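Local coordinates for sulfhydryl oxidase 1 (Homo sapiens, PDB 3LLK), which probably catalyses flavin-dependent oxidation of thiols to disulfides, passing the electrons to oxygen, through an Erv-type sulfhydryl oxidase domain that holds FAD, at residues S195-R198 / V199-R202; R116-P119 / C120-W123; V69-W72 / L73-Q76; K87-L90 / D91-E95. All blocks are in the same frame, centred on the assembly; numbering follows the deposited sequence.

Contact 1 (S195-R198 / V199-R202). With FAD (flavin-adenine dinucleotide), chain D; FLC (citrate anion), chain E.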
loop_
_atom_site.group_PDB
_atom_site.type_symbol
_atom_site.label_atom_id
_atom_site.label_comp_id
_atom_site.label_asym_id
_atom_site.label_seq_id
_atom_site.Cartn_x
_atom_site.Cartn_y
_atom_site.Cartn_z
ATOM N N SER A 195 -9.091 -1.999 9.439
ATOM C CA SER A 195 -8.051 -1.302 10.187
ATOM C C SER A 195 -7.896 0.112 9.620
ATOM O O SER A 195 -7.674 1.072 10.353
ATOM C CB SER A 195 -6.717 -2.054 10.101
ATOM O OG SER A 195 -6.718 -3.230 10.908
ATOM N N HIS A 196 -8.029 0.239 8.304
ATOM C CA HIS A 196 -7.919 1.542 7.666
ATOM C C HIS A 196 -9.097 2.417 8.127
ATOM O O HIS A 196 -8.936 3.615 8.381
ATOM C CB HIS A 196 -7.907 1.365 6.141
ATOM C CG HIS A 196 -7.602 2.619 5.380
ATOM N ND1 HIS A 196 -7.340 2.617 4.026
ATOM C CD2 HIS A 196 -7.528 3.914 5.774
ATOM C CE1 HIS A 196 -7.117 3.855 3.618
ATOM N NE2 HIS A 196 -7.227 4.661 4.659
ATOM N N ASN A 197 -10.281 1.823 8.265
ATOM C CA ASN A 197 -11.422 2.610 8.713
ATOM C C ASN A 197 -11.272 3.065 10.161
ATOM O O ASN A 197 -11.751 4.135 10.537
ATOM C CB ASN A 197 -12.737 1.848 8.500
ATOM C CG ASN A 197 -13.350 2.128 7.124
ATOM O OD1 ASN A 197 -13.175 3.213 6.572
ATOM N ND2 ASN A 197 -14.084 1.162 6.580
ATOM N N ARG A 198 -10.585 2.276 10.977
ATOM C CA ARG A 198 -10.380 2.662 12.370
ATOM C C ARG A 198 -9.476 3.905 12.401
ATOM O O ARG A 198 -9.601 4.764 13.278
ATOM C CB ARG A 198 -9.746 1.513 13.142
ATOM C CG ARG A 198 -10.625 0.264 13.210
ATOM C CD ARG A 198 -9.988 -0.784 14.108
ATOM N NE ARG A 198 -9.916 -0.305 15.480
ATOM C CZ ARG A 198 -8.919 -0.571 16.317
ATOM N NH1 ARG A 198 -7.899 -1.315 15.917
ATOM N NH2 ARG A 198 -8.951 -0.099 17.556
ATOM N N VAL A 199 -8.568 3.991 11.431
ATOM C CA VAL A 199 -7.670 5.136 11.316
ATOM C C VAL A 199 -8.486 6.314 10.797
ATOM O O VAL A 199 -8.324 7.451 11.257
ATOM C CB VAL A 199 -6.496 4.846 10.329
ATOM C CG1 VAL A 199 -5.715 6.129 10.034
ATOM C CG2 VAL A 199 -5.561 3.808 10.939
ATOM N N ASN A 200 -9.371 6.033 9.843
ATOM C CA ASN A 200 -10.213 7.071 9.269
ATOM C C ASN A 200 -11.039 7.756 10.353
ATOM O O ASN A 200 -11.196 8.980 10.347
ATOM C CB ASN A 200 -11.156 6.487 8.201
ATOM C CG ASN A 200 -10.434 6.121 6.914
ATOM O OD1 ASN A 200 -9.294 6.532 6.689
ATOM N ND2 ASN A 200 -11.101 5.351 6.056
ATOM N N ALA A 201 -11.558 6.961 11.283
ATOM C CA ALA A 201 -12.378 7.485 12.367
ATOM C C ALA A 201 -11.617 8.466 13.262
ATOM O O ALA A 201 -12.149 9.516 13.616
ATOM C CB ALA A 201 -12.942 6.334 13.203
ATOM N N ARG A 202 -10.384 8.127 13.627
ATOM C CA ARG A 202 -9.588 9.006 14.481
ATOM C C ARG A 202 -9.159 10.287 13.783
ATOM O O ARG A 202 -8.968 11.313 14.440
ATOM C CB ARG A 202 -8.320 8.306 14.995
ATOM C CG ARG A 202 -8.496 7.495 16.268
ATOM C CD ARG A 202 -9.052 6.138 15.961
ATOM N NE ARG A 202 -9.212 5.321 17.157
ATOM C CZ ARG A 202 -9.812 4.137 17.156
ATOM N NH1 ARG A 202 -10.294 3.653 16.018
ATOM N NH2 ARG A 202 -9.944 3.454 18.285
HETATM P PA FAD D . -6.239 7.732 2.700
HETATM O O1A FAD D . -4.782 7.868 2.423
HETATM O O2A FAD D . -6.784 7.374 4.037
HETATM O O5B FAD D . -6.904 6.751 1.672
HETATM C C5B FAD D . -6.392 6.423 0.378
HETATM C C4B FAD D . -7.650 6.132 -0.397
HETATM O O4B FAD D . -7.895 4.713 -0.195
HETATM C C3B FAD D . -8.971 6.933 -0.416
HETATM O O3B FAD D . -8.984 8.100 -1.236
HETATM C C2B FAD D . -9.909 5.864 -0.751
HETATM O O2B FAD D . -10.112 5.650 -2.114
HETATM C C1B FAD D . -9.319 4.578 -0.152
HETATM N N9A FAD D . -9.717 4.158 1.155
HETATM C C8A FAD D . -10.189 4.863 2.293
HETATM N N7A FAD D . -10.499 4.148 3.323
HETATM C C5A FAD D . -10.238 2.862 2.868
HETATM C C6A FAD D . -10.420 1.625 3.516
HETATM N N6A FAD D . -10.932 1.506 4.749
HETATM N N1A FAD D . -10.114 0.450 2.858
HETATM C C2A FAD D . -9.700 0.413 1.561
HETATM N N3A FAD D . -9.518 1.640 0.907
HETATM C C4A FAD D . -9.805 2.846 1.621
HETATM N N1 FAD D . -1.881 9.972 9.615
HETATM C C2 FAD D . -2.009 10.668 10.798
HETATM O O2 FAD D . -2.150 11.899 10.708
HETATM N N3 FAD D . -1.976 9.807 11.887
HETATM C C4 FAD D . -1.833 8.398 11.892
HETATM O O4 FAD D . -1.777 7.763 12.997
HETATM C C4X FAD D . -1.709 7.798 10.655
HETATM N N5 FAD D . -1.453 6.392 10.552
HETATM C C5X FAD D . -1.198 5.722 9.325
HETATM C C6 FAD D . -0.844 4.360 9.369
HETATM C C7 FAD D . -0.615 3.690 8.134
HETATM C C7M FAD D . -0.233 2.214 8.260
HETATM C C8 FAD D . -0.740 4.368 6.885
HETATM C C8M FAD D . -0.575 3.829 5.478
HETATM C C9 FAD D . -1.058 5.725 6.885
HETATM C C9A FAD D . -1.258 6.495 8.061
HETATM N N10 FAD D . -1.617 7.918 8.303
HETATM C C10 FAD D . -1.737 8.611 9.479
HETATM C "C1'" FAD D . -2.001 8.653 7.139
HETATM C "C2'" FAD D . -3.445 8.667 6.742
HETATM O "O2'" FAD D . -4.050 7.369 6.972
HETATM C "C3'" FAD D . -3.791 9.076 5.343
HETATM O "O3'" FAD D . -3.069 8.279 4.412
HETATM C "C4'" FAD D . -3.732 10.540 4.939
HETATM O "O4'" FAD D . -4.264 11.390 5.998
HETATM C "C5'" FAD D . -4.283 10.923 3.634
HETATM O "O5'" FAD D . -5.691 10.683 3.694
HETATM P P FAD D . -6.633 10.593 2.463
HETATM O O1P FAD D . -7.843 11.274 2.925
HETATM O O2P FAD D . -6.028 11.143 1.222
HETATM O O3P FAD D . -6.975 9.046 2.175
HETATM C CAC FLC E . -13.872 -1.097 16.107
HETATM C CA FLC E . -14.607 0.197 16.499
HETATM C CB FLC E . -13.979 0.983 17.695
HETATM C CBC FLC E . -12.532 1.374 17.369
HETATM C CG FLC E . -14.864 2.242 17.945
HETATM C CGC FLC E . -14.406 3.133 19.115
HETATM O OA1 FLC E . -12.860 -1.474 16.696
HETATM O OA2 FLC E . -14.310 -1.767 15.183
HETATM O OB1 FLC E . -11.590 0.989 18.135
HETATM O OB2 FLC E . -12.259 2.081 16.333
HETATM O OG1 FLC E . -13.413 2.864 19.788
HETATM O OG2 FLC E . -15.054 4.137 19.385
HETATM O OHB FLC E . -14.004 0.187 18.888
#
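N200 ND2 is gripped from two directions: it donates to N197 OD1, one turn back along the helix, at 3.0 Å, and to N7A of the FAD adenine, also at 3.0 Å. With two amide hydrogens and two acceptors, the orientation of the carboxamide is fixed. The N197 and N200 amide planes stand 66° apart, so this is a cross-wise bond rather than a flat pairing; N197 ND2 meanwhile goes to the carbonyl of W218. H196 reaches the same cofactor. Its CG lies anti to the backbone N (chi1 -172°), which lays the imidazole along the adenine with C5A 3.1 Å above one face, toward the ring's rim. From there NE2 donates to the phosphate oxygen O2A at 2.8 Å and 162°, while ND1 is paired with H127 NE2, a second-shell bond likely to fix the ring flip. These residues fit the His-Asn-x-Val-Asn pattern of the Erv/ALR family. Farther along, R198 and R202 run side by side and share a citrate, probably from the crystallisation liquor: R198 NH2 lies 2.9 Å from citrate OB1, and R202 NH2 3.0 Å from the same oxygen. R202 NH1 also bonds R198 O, at 3.0 Å. The stretch lies on helix 185-203, with M174 of helix 165-179 against S195, R198 and V199, and the loop residues K215 and Q217 against N200.

Contact 2 (R116-P119 / C120-W123). With FAD (flavin-adenine dinucleotide), chain D.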
loop_
_atom_site.group_PDB
_atom_site.type_symbol
_atom_site.label_atom_id
_atom_site.label_comp_id
_atom_site.label_asym_id
_atom_site.label_seq_id
_atom_site.Cartn_x
_atom_site.Cartn_y
_atom_site.Cartn_z
ATOM N N ARG A 116 -2.572 14.540 1.920
ATOM C CA ARG A 116 -2.577 13.307 1.157
ATOM C C ARG A 116 -1.216 12.951 0.567
ATOM O O ARG A 116 -0.210 12.914 1.270
ATOM C CB ARG A 116 -3.634 13.438 0.054
ATOM C CG ARG A 116 -4.960 14.014 0.576
ATOM C CD ARG A 116 -6.057 14.022 -0.476
ATOM N NE ARG A 116 -6.615 12.685 -0.679
ATOM C CZ ARG A 116 -6.977 12.189 -1.857
ATOM N NH1 ARG A 116 -6.841 12.924 -2.956
ATOM N NH2 ARG A 116 -7.472 10.956 -1.938
ATOM N N GLY A 117 -1.185 12.662 -0.727
ATOM C CA GLY A 117 0.078 12.316 -1.348
ATOM C C GLY A 117 0.537 10.888 -1.103
ATOM O O GLY A 117 -0.252 9.949 -1.164
ATOM N N PHE A 118 1.822 10.724 -0.810
ATOM C CA PHE A 118 2.385 9.401 -0.602
ATOM C C PHE A 118 1.599 8.504 0.356
ATOM O O PHE A 118 1.335 7.358 0.029
ATOM C CB PHE A 118 3.842 9.500 -0.123
ATOM C CG PHE A 118 4.473 8.164 0.156
ATOM C CD1 PHE A 118 4.655 7.235 -0.873
ATOM C CD2 PHE A 118 4.852 7.817 1.449
ATOM C CE1 PHE A 118 5.204 5.981 -0.617
ATOM C CE2 PHE A 118 5.401 6.564 1.720
ATOM C CZ PHE A 118 5.578 5.643 0.685
ATOM N N PRO A 119 1.237 9.011 1.556
ATOM C CA PRO A 119 0.483 8.213 2.532
ATOM C C PRO A 119 -0.770 7.614 1.898
ATOM O O PRO A 119 -1.117 6.461 2.140
ATOM C CB PRO A 119 0.161 9.227 3.633
ATOM C CG PRO A 119 1.356 10.137 3.598
ATOM C CD PRO A 119 1.559 10.340 2.107
ATOM N N CYS A 120 -1.432 8.408 1.072
ATOM C CA CYS A 120 -2.633 7.964 0.371
ATOM C C CYS A 120 -2.251 6.848 -0.598
ATOM O O CYS A 120 -2.894 5.798 -0.636
ATOM C CB CYS A 120 -3.243 9.141 -0.384
ATOM S SG CYS A 120 -4.533 8.814 -1.632
ATOM N N SER A 121 -1.183 7.063 -1.357
ATOM C CA SER A 121 -0.745 6.074 -2.327
ATOM C C SER A 121 -0.286 4.783 -1.676
ATOM O O SER A 121 -0.392 3.723 -2.277
ATOM C CB SER A 121 0.385 6.629 -3.198
ATOM O OG SER A 121 1.613 6.643 -2.504
ATOM N N LEU A 122 0.220 4.872 -0.450
ATOM C CA LEU A 122 0.694 3.686 0.252
ATOM C C LEU A 122 -0.487 2.805 0.664
ATOM O O LEU A 122 -0.431 1.583 0.513
ATOM C CB LEU A 122 1.530 4.082 1.471
ATOM C CG LEU A 122 2.343 2.936 2.076
ATOM C CD1 LEU A 122 3.252 2.331 1.004
ATOM C CD2 LEU A 122 3.158 3.460 3.257
ATOM N N TRP A 123 -1.551 3.425 1.172
ATOM C CA TRP A 123 -2.758 2.691 1.539
ATOM C C TRP A 123 -3.280 1.973 0.296
ATOM O O TRP A 123 -3.598 0.782 0.342
ATOM C CB TRP A 123 -3.859 3.640 2.031
ATOM C CG TRP A 123 -3.841 3.938 3.501
ATOM C CD1 TRP A 123 -3.766 5.170 4.087
ATOM C CD2 TRP A 123 -3.966 2.991 4.571
ATOM N NE1 TRP A 123 -3.840 5.048 5.456
ATOM C CE2 TRP A 123 -3.962 3.723 5.778
ATOM C CE3 TRP A 123 -4.086 1.594 4.625
ATOM C CZ2 TRP A 123 -4.070 3.103 7.033
ATOM C CZ3 TRP A 123 -4.193 0.978 5.877
ATOM C CH2 TRP A 123 -4.183 1.737 7.060
HETATM P PA FAD D . -6.239 7.732 2.700
HETATM O O1A FAD D . -4.782 7.868 2.423
HETATM O O2A FAD D . -6.784 7.374 4.037
HETATM O O5B FAD D . -6.904 6.751 1.672
HETATM C C5B FAD D . -6.392 6.423 0.378
HETATM C C4B FAD D . -7.650 6.132 -0.397
HETATM O O4B FAD D . -7.895 4.713 -0.195
HETATM C C3B FAD D . -8.971 6.933 -0.416
HETATM O O3B FAD D . -8.984 8.100 -1.236
HETATM C C2B FAD D . -9.909 5.864 -0.751
HETATM O O2B FAD D . -10.112 5.650 -2.114
HETATM C C1B FAD D . -9.319 4.578 -0.152
HETATM N N9A FAD D . -9.717 4.158 1.155
HETATM C C8A FAD D . -10.189 4.863 2.293
HETATM N N7A FAD D . -10.499 4.148 3.323
HETATM C C5A FAD D . -10.238 2.862 2.868
HETATM C C6A FAD D . -10.420 1.625 3.516
HETATM N N6A FAD D . -10.932 1.506 4.749
HETATM N N1A FAD D . -10.114 0.450 2.858
HETATM C C2A FAD D . -9.700 0.413 1.561
HETATM N N3A FAD D . -9.518 1.640 0.907
HETATM C C4A FAD D . -9.805 2.846 1.621
HETATM N N1 FAD D . -1.881 9.972 9.615
HETATM C C2 FAD D . -2.009 10.668 10.798
HETATM O O2 FAD D . -2.150 11.899 10.708
HETATM N N3 FAD D . -1.976 9.807 11.887
HETATM C C4 FAD D . -1.833 8.398 11.892
HETATM O O4 FAD D . -1.777 7.763 12.997
HETATM C C4X FAD D . -1.709 7.798 10.655
HETATM N N5 FAD D . -1.453 6.392 10.552
HETATM C C5X FAD D . -1.198 5.722 9.325
HETATM C C6 FAD D . -0.844 4.360 9.369
HETATM C C7 FAD D . -0.615 3.690 8.134
HETATM C C7M FAD D . -0.233 2.214 8.260
HETATM C C8 FAD D . -0.740 4.368 6.885
HETATM C C8M FAD D . -0.575 3.829 5.478
HETATM C C9 FAD D . -1.058 5.725 6.885
HETATM C C9A FAD D . -1.258 6.495 8.061
HETATM N N10 FAD D . -1.617 7.918 8.303
HETATM C C10 FAD D . -1.737 8.611 9.479
HETATM C "C1'" FAD D . -2.001 8.653 7.139
HETATM C "C2'" FAD D . -3.445 8.667 6.742
HETATM O "O2'" FAD D . -4.050 7.369 6.972
HETATM C "C3'" FAD D . -3.791 9.076 5.343
HETATM O "O3'" FAD D . -3.069 8.279 4.412
HETATM C "C4'" FAD D . -3.732 10.540 4.939
HETATM O "O4'" FAD D . -4.264 11.390 5.998
HETATM C "C5'" FAD D . -4.283 10.923 3.634
HETATM O "O5'" FAD D . -5.691 10.683 3.694
HETATM P P FAD D . -6.633 10.593 2.463
HETATM O O1P FAD D . -7.843 11.274 2.925
HETATM O O2P FAD D . -6.028 11.143 1.222
HETATM O O3P FAD D . -6.975 9.046 2.175
#
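The N-terminal turn of helix 118-134, part of the FAD-binding site of this Erv-type domain, starts at the N-cap G117, whose O accepts S121 N at 3.0 Å. The backbone angles of G117 themselves call for glycine, since a CB would jam against the carbonyl O of R116. One residue on, F118 O takes two donors: L122 N, nearly in line with the C=O bond, and S121 OG at 2.6 Å, in the carbonyl plane on a lone pair. The chi1 of S121 (76°) places its hydroxyl between backbone N and carbonyl carbon, bending it back over the turn. L122 CB lies over one face of the F118 ring, and its CD1 comes 4.1 Å from F118 CZ. C120 SG, disulfide-bonded to C108, sits 3.6 Å from R116 NH2. That guanidinium meets the FAD phosphate edge-on, with NE modelled unusually close to O2P, while NH1 is held by the carbonyl of Q109. The W123 indole is a spacer between the H196 ring on one face and the flavin on the other, where methyl C8M stands 3.4 Å above the plane. A leucine in its place would probably leave a gap between imidazole and flavin and strip the ribityl O2' of a donor. That donor is W123 NE1, 2.8 Å from O2' with an N-H...O angle of 165°.

Contact 3 (V69-W72 / L73-Q76)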
loop_
_atom_site.group_PDB
_atom_site.type_symbol
_atom_site.label_atom_id
_atom_site.label_comp_id
_atom_site.label_asym_id
_atom_site.label_seq_id
_atom_site.Cartn_x
_atom_site.Cartn_y
_atom_site.Cartn_z
ATOM N N VAL A 69 14.913 -6.210 -9.638
ATOM C CA VAL A 69 15.360 -5.703 -8.342
ATOM C C VAL A 69 15.244 -6.818 -7.311
ATOM O O VAL A 69 16.136 -7.009 -6.493
ATOM C CB VAL A 69 14.515 -4.496 -7.876
ATOM C CG1 VAL A 69 14.924 -4.094 -6.472
ATOM C CG2 VAL A 69 14.714 -3.316 -8.840
ATOM N N ASN A 70 14.142 -7.562 -7.372
ATOM C CA ASN A 70 13.906 -8.667 -6.454
ATOM C C ASN A 70 15.066 -9.663 -6.531
ATOM O O ASN A 70 15.619 -10.068 -5.505
ATOM C CB ASN A 70 12.598 -9.380 -6.807
ATOM C CG ASN A 70 12.165 -10.367 -5.739
ATOM O OD1 ASN A 70 11.518 -11.370 -6.033
ATOM N ND2 ASN A 70 12.508 -10.080 -4.493
ATOM N N GLU A 71 15.431 -10.049 -7.754
ATOM C CA GLU A 71 16.518 -11.005 -7.967
ATOM C C GLU A 71 17.876 -10.460 -7.526
ATOM O O GLU A 71 18.704 -11.195 -6.983
ATOM C CB GLU A 71 16.570 -11.428 -9.440
ATOM C CG GLU A 71 15.415 -12.326 -9.844
ATOM C CD GLU A 71 15.191 -13.460 -8.850
ATOM O OE1 GLU A 71 16.168 -14.167 -8.517
ATOM O OE2 GLU A 71 14.041 -13.650 -8.402
ATOM N N TRP A 72 18.104 -9.171 -7.754
ATOM C CA TRP A 72 19.359 -8.564 -7.334
ATOM C C TRP A 72 19.479 -8.672 -5.810
ATOM O O TRP A 72 20.545 -8.992 -5.282
ATOM C CB TRP A 72 19.407 -7.094 -7.736
ATOM C CG TRP A 72 20.678 -6.427 -7.321
ATOM C CD1 TRP A 72 21.873 -6.449 -7.986
ATOM C CD2 TRP A 72 20.894 -5.656 -6.130
ATOM N NE1 TRP A 72 22.817 -5.736 -7.286
ATOM C CE2 TRP A 72 22.245 -5.241 -6.141
ATOM C CE3 TRP A 72 20.078 -5.280 -5.054
ATOM C CZ2 TRP A 72 22.802 -4.464 -5.115
ATOM C CZ3 TRP A 72 20.632 -4.506 -4.031
ATOM C CH2 TRP A 72 21.981 -4.107 -4.071
ATOM N N LEU A 73 18.384 -8.389 -5.111
ATOM C CA LEU A 73 18.359 -8.460 -3.650
ATOM C C LEU A 73 18.624 -9.879 -3.166
ATOM O O LEU A 73 19.403 -10.088 -2.231
ATOM C CB LEU A 73 17.004 -7.995 -3.106
ATOM C CG LEU A 73 16.742 -6.490 -3.082
ATOM C CD1 LEU A 73 15.294 -6.216 -2.682
ATOM C CD2 LEU A 73 17.701 -5.836 -2.097
ATOM N N LYS A 74 17.961 -10.843 -3.802
ATOM C CA LYS A 74 18.111 -12.248 -3.446
ATOM C C LYS A 74 19.553 -12.721 -3.592
ATOM O O LYS A 74 19.995 -13.596 -2.856
ATOM C CB LYS A 74 17.182 -13.112 -4.308
ATOM C CG LYS A 74 15.716 -13.045 -3.885
ATOM C CD LYS A 74 14.775 -13.592 -4.950
ATOM C CE LYS A 74 15.051 -15.050 -5.263
ATOM N NZ LYS A 74 14.200 -15.543 -6.384
ATOM N N ARG A 75 20.288 -12.137 -4.533
ATOM C CA ARG A 75 21.679 -12.518 -4.743
ATOM C C ARG A 75 22.644 -11.943 -3.710
ATOM O O ARG A 75 23.669 -12.555 -3.422
ATOM C CB ARG A 75 22.137 -12.121 -6.145
ATOM C CG ARG A 75 21.742 -13.117 -7.208
ATOM C CD ARG A 75 22.158 -12.622 -8.565
ATOM N NE ARG A 75 21.410 -11.427 -8.935
ATOM C CZ ARG A 75 21.740 -10.627 -9.941
ATOM N NH1 ARG A 75 22.811 -10.895 -10.677
ATOM N NH2 ARG A 75 21.002 -9.562 -10.212
ATOM N N GLN A 76 22.333 -10.775 -3.155
ATOM C CA GLN A 76 23.213 -10.182 -2.150
ATOM C C GLN A 76 23.230 -11.085 -0.920
ATOM O O GLN A 76 22.299 -11.071 -0.116
ATOM C CB GLN A 76 22.731 -8.784 -1.748
ATOM C CG GLN A 76 22.514 -7.828 -2.909
ATOM C CD GLN A 76 23.634 -7.884 -3.925
ATOM O OE1 GLN A 76 24.809 -7.753 -3.579
ATOM N NE2 GLN A 76 23.278 -8.080 -5.190
#
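The last turn of helix 60-75 keeps regular i to i+4 bonds, with L73 N to V69 O and K74 N to N70 O both at 3.0 Å, before Q76 leaves helical geometry. There Q76 N reaches W72 O only weakly, and the side chain makes up for it: NE2 donates to the same oxygen at 2.9 Å. Bends at both chi1 and chi2 (-53° and -44°) fold Q76 back over W72, so that amide and indole planes stack only 25° apart. NE2 stands 3.1 Å above the ring, and CG makes a CH-pi contact, 3.8 Å from the centroid of the six-membered ring. This helix end belongs to the FAD-dependent sulfhydryl oxidase family region, and W72 fastens it to helix 83-92, with F85, F86 and A89 beside the indole. An alanine at W72 is likely to open a gap between the two helices and leave the Q76 amide without its aromatic platform. The R75 guanidinium stands perpendicular to the indole, its NH2 at the ring edge and its NE weakly bonded to E71 O. On another side of the helix, E71 and K74 run alongside each other, and K74 NZ makes a salt bridge to the syn lone pair of E71 OE2 at 2.8 Å.

Contact 4 (K87-L90 / D91-E95)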
loop_
_atom_site.group_PDB
_atom_site.type_symbol
_atom_site.label_atom_id
_atom_site.label_comp_id
_atom_site.label_asym_id
_atom_site.label_seq_id
_atom_site.Cartn_x
_atom_site.Cartn_y
_atom_site.Cartn_z
ATOM N N LYS A 87 21.093 2.069 -4.634
ATOM C CA LYS A 87 20.766 3.146 -5.575
ATOM C C LYS A 87 21.377 2.857 -6.944
ATOM O O LYS A 87 20.777 3.149 -7.988
ATOM C CB LYS A 87 21.298 4.490 -5.077
ATOM C CG LYS A 87 21.204 5.619 -6.104
ATOM C CD LYS A 87 21.679 6.941 -5.525
ATOM C CE LYS A 87 21.676 8.030 -6.574
ATOM N NZ LYS A 87 22.595 7.680 -7.698
ATOM N N THR A 88 22.588 2.308 -6.927
ATOM C CA THR A 88 23.283 1.968 -8.156
ATOM C C THR A 88 22.512 0.875 -8.892
ATOM O O THR A 88 22.411 0.909 -10.118
ATOM C CB THR A 88 24.723 1.506 -7.862
ATOM O OG1 THR A 88 25.453 2.595 -7.276
ATOM C CG2 THR A 88 25.426 1.071 -9.136
ATOM N N ALA A 89 21.955 -0.076 -8.142
ATOM C CA ALA A 89 21.186 -1.166 -8.733
ATOM C C ALA A 89 19.898 -0.637 -9.374
ATOM O O ALA A 89 19.467 -1.124 -10.422
ATOM C CB ALA A 89 20.856 -2.216 -7.667
ATOM N N LEU A 90 19.283 0.353 -8.731
ATOM C CA LEU A 90 18.063 0.970 -9.248
ATOM C C LEU A 90 18.409 1.732 -10.529
ATOM O O LEU A 90 17.713 1.610 -11.537
ATOM C CB LEU A 90 17.471 1.948 -8.223
ATOM C CG LEU A 90 16.997 1.405 -6.869
ATOM C CD1 LEU A 90 16.504 2.554 -6.009
ATOM C CD2 LEU A 90 15.886 0.383 -7.071
ATOM N N ASP A 91 19.489 2.511 -10.483
ATOM C CA ASP A 91 19.921 3.295 -11.641
ATOM C C ASP A 91 20.251 2.378 -12.816
ATOM O O ASP A 91 19.865 2.658 -13.946
ATOM C CB ASP A 91 21.156 4.151 -11.312
ATOM C CG ASP A 91 20.903 5.158 -10.195
ATOM O OD1 ASP A 91 19.726 5.487 -9.921
ATOM O OD2 ASP A 91 21.897 5.634 -9.596
ATOM N N ASP A 92 20.955 1.280 -12.541
ATOM C CA ASP A 92 21.327 0.328 -13.586
ATOM C C ASP A 92 20.108 -0.280 -14.255
ATOM O O ASP A 92 20.137 -0.609 -15.445
ATOM C CB ASP A 92 22.187 -0.799 -13.020
ATOM C CG ASP A 92 23.601 -0.357 -12.724
ATOM O OD1 ASP A 92 23.946 0.796 -13.067
ATOM O OD2 ASP A 92 24.364 -1.165 -12.157
ATOM N N ARG A 93 19.037 -0.420 -13.483
ATOM C CA ARG A 93 17.808 -0.996 -13.993
ATOM C C ARG A 93 16.847 0.072 -14.510
ATOM O O ARG A 93 15.669 -0.191 -14.739
ATOM C CB ARG A 93 17.184 -1.866 -12.904
ATOM C CG ARG A 93 18.078 -3.068 -12.613
ATOM C CD ARG A 93 17.723 -3.840 -11.348
ATOM N NE ARG A 93 18.610 -4.993 -11.197
ATOM C CZ ARG A 93 19.923 -4.920 -10.964
ATOM N NH1 ARG A 93 20.523 -3.742 -10.838
ATOM N NH2 ARG A 93 20.646 -6.032 -10.888
ATOM N N LYS A 94 17.378 1.277 -14.697
ATOM C CA LYS A 94 16.626 2.413 -15.229
ATOM C C LYS A 94 15.275 2.702 -14.564
ATOM O O LYS A 94 14.285 2.958 -15.259
ATOM C CB LYS A 94 16.407 2.205 -16.742
ATOM C CG LYS A 94 17.674 1.841 -17.511
ATOM C CD LYS A 94 17.451 1.793 -19.024
ATOM C CE LYS A 94 17.105 3.177 -19.579
ATOM N NZ LYS A 94 17.153 3.235 -21.072
ATOM N N GLU A 95 15.222 2.700 -13.233
ATOM C CA GLU A 95 13.947 2.953 -12.559
ATOM C C GLU A 95 13.360 4.310 -12.906
ATOM O O GLU A 95 12.141 4.484 -12.894
ATOM C CB GLU A 95 14.086 2.821 -11.035
ATOM C CG GLU A 95 14.585 4.041 -10.286
ATOM C CD GLU A 95 13.534 5.122 -10.113
ATOM O OE1 GLU A 95 12.394 4.818 -9.692
ATOM O OE2 GLU A 95 13.859 6.291 -10.389
#
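K87 and D91 form a salt bridge one helical turn apart, K87 NZ lying 2.9 Å from D91 OD2 on the syn lone pair of that oxygen. The lysine chain is extended until its last torsion, where chi4 (-61°) swings the ammonium round to the carboxylate; D91 OD1 is taken by R28 of helix 16-30, so each carboxylate oxygen has a basic partner. Beside them T88 and D92 point the same way, with T88 CG2 3.9 Å from D92 OD2, while the T88 hydroxyl is bonded to S84 O. The helix ends in a Schellman motif: E95 N returns to L90 O at 3.2 Å, K94 N closes on D91 O at 2.9 Å, and K94 takes the positive phi (50°) of the C-prime residue. R93, where helical geometry is lost, binds the helix end with its side chain as well. From CG to NE it is straight, then chi4 (66°) turns the guanidinium so that NH1 comes back to A89 O at 2.9 Å, with that oxygen near the guanidinium plane. R93 N also donates to A89 O, at 3.2 Å, from above the carbonyl plane, so this carbonyl accepts from both the backbone N and the side chain of one residue. Beyond the turn, E95 rests CG 4.1 Å from L90 CB, then bends its carboxylate off to H24, through OE1, and R28, through OE2.

How the contacts relate
Contacts 1 and 2 form two parts of one FAD site: their centres are 14 Å apart, both touch the cofactor, and they meet directly where H196 CE1 comes 3.3 Å from W123 CG. Contacts 3 and 4 make a second pair, centres 12 Å apart, joining helices 60-75 and 83-92. There A89 CB lies 3.7 Å from W72 CE2, on the ring face opposite Q76, and R93 NH2 lies 3.2 Å from W72 CD1. R75 NH2 and R93 NH2 approach to 3.6 Å, like charges side by side. This second pair is remote from the flavin site: contact 4 stays about 12 Å from contact 2 and about 24 Å from contact 1, nearest atoms.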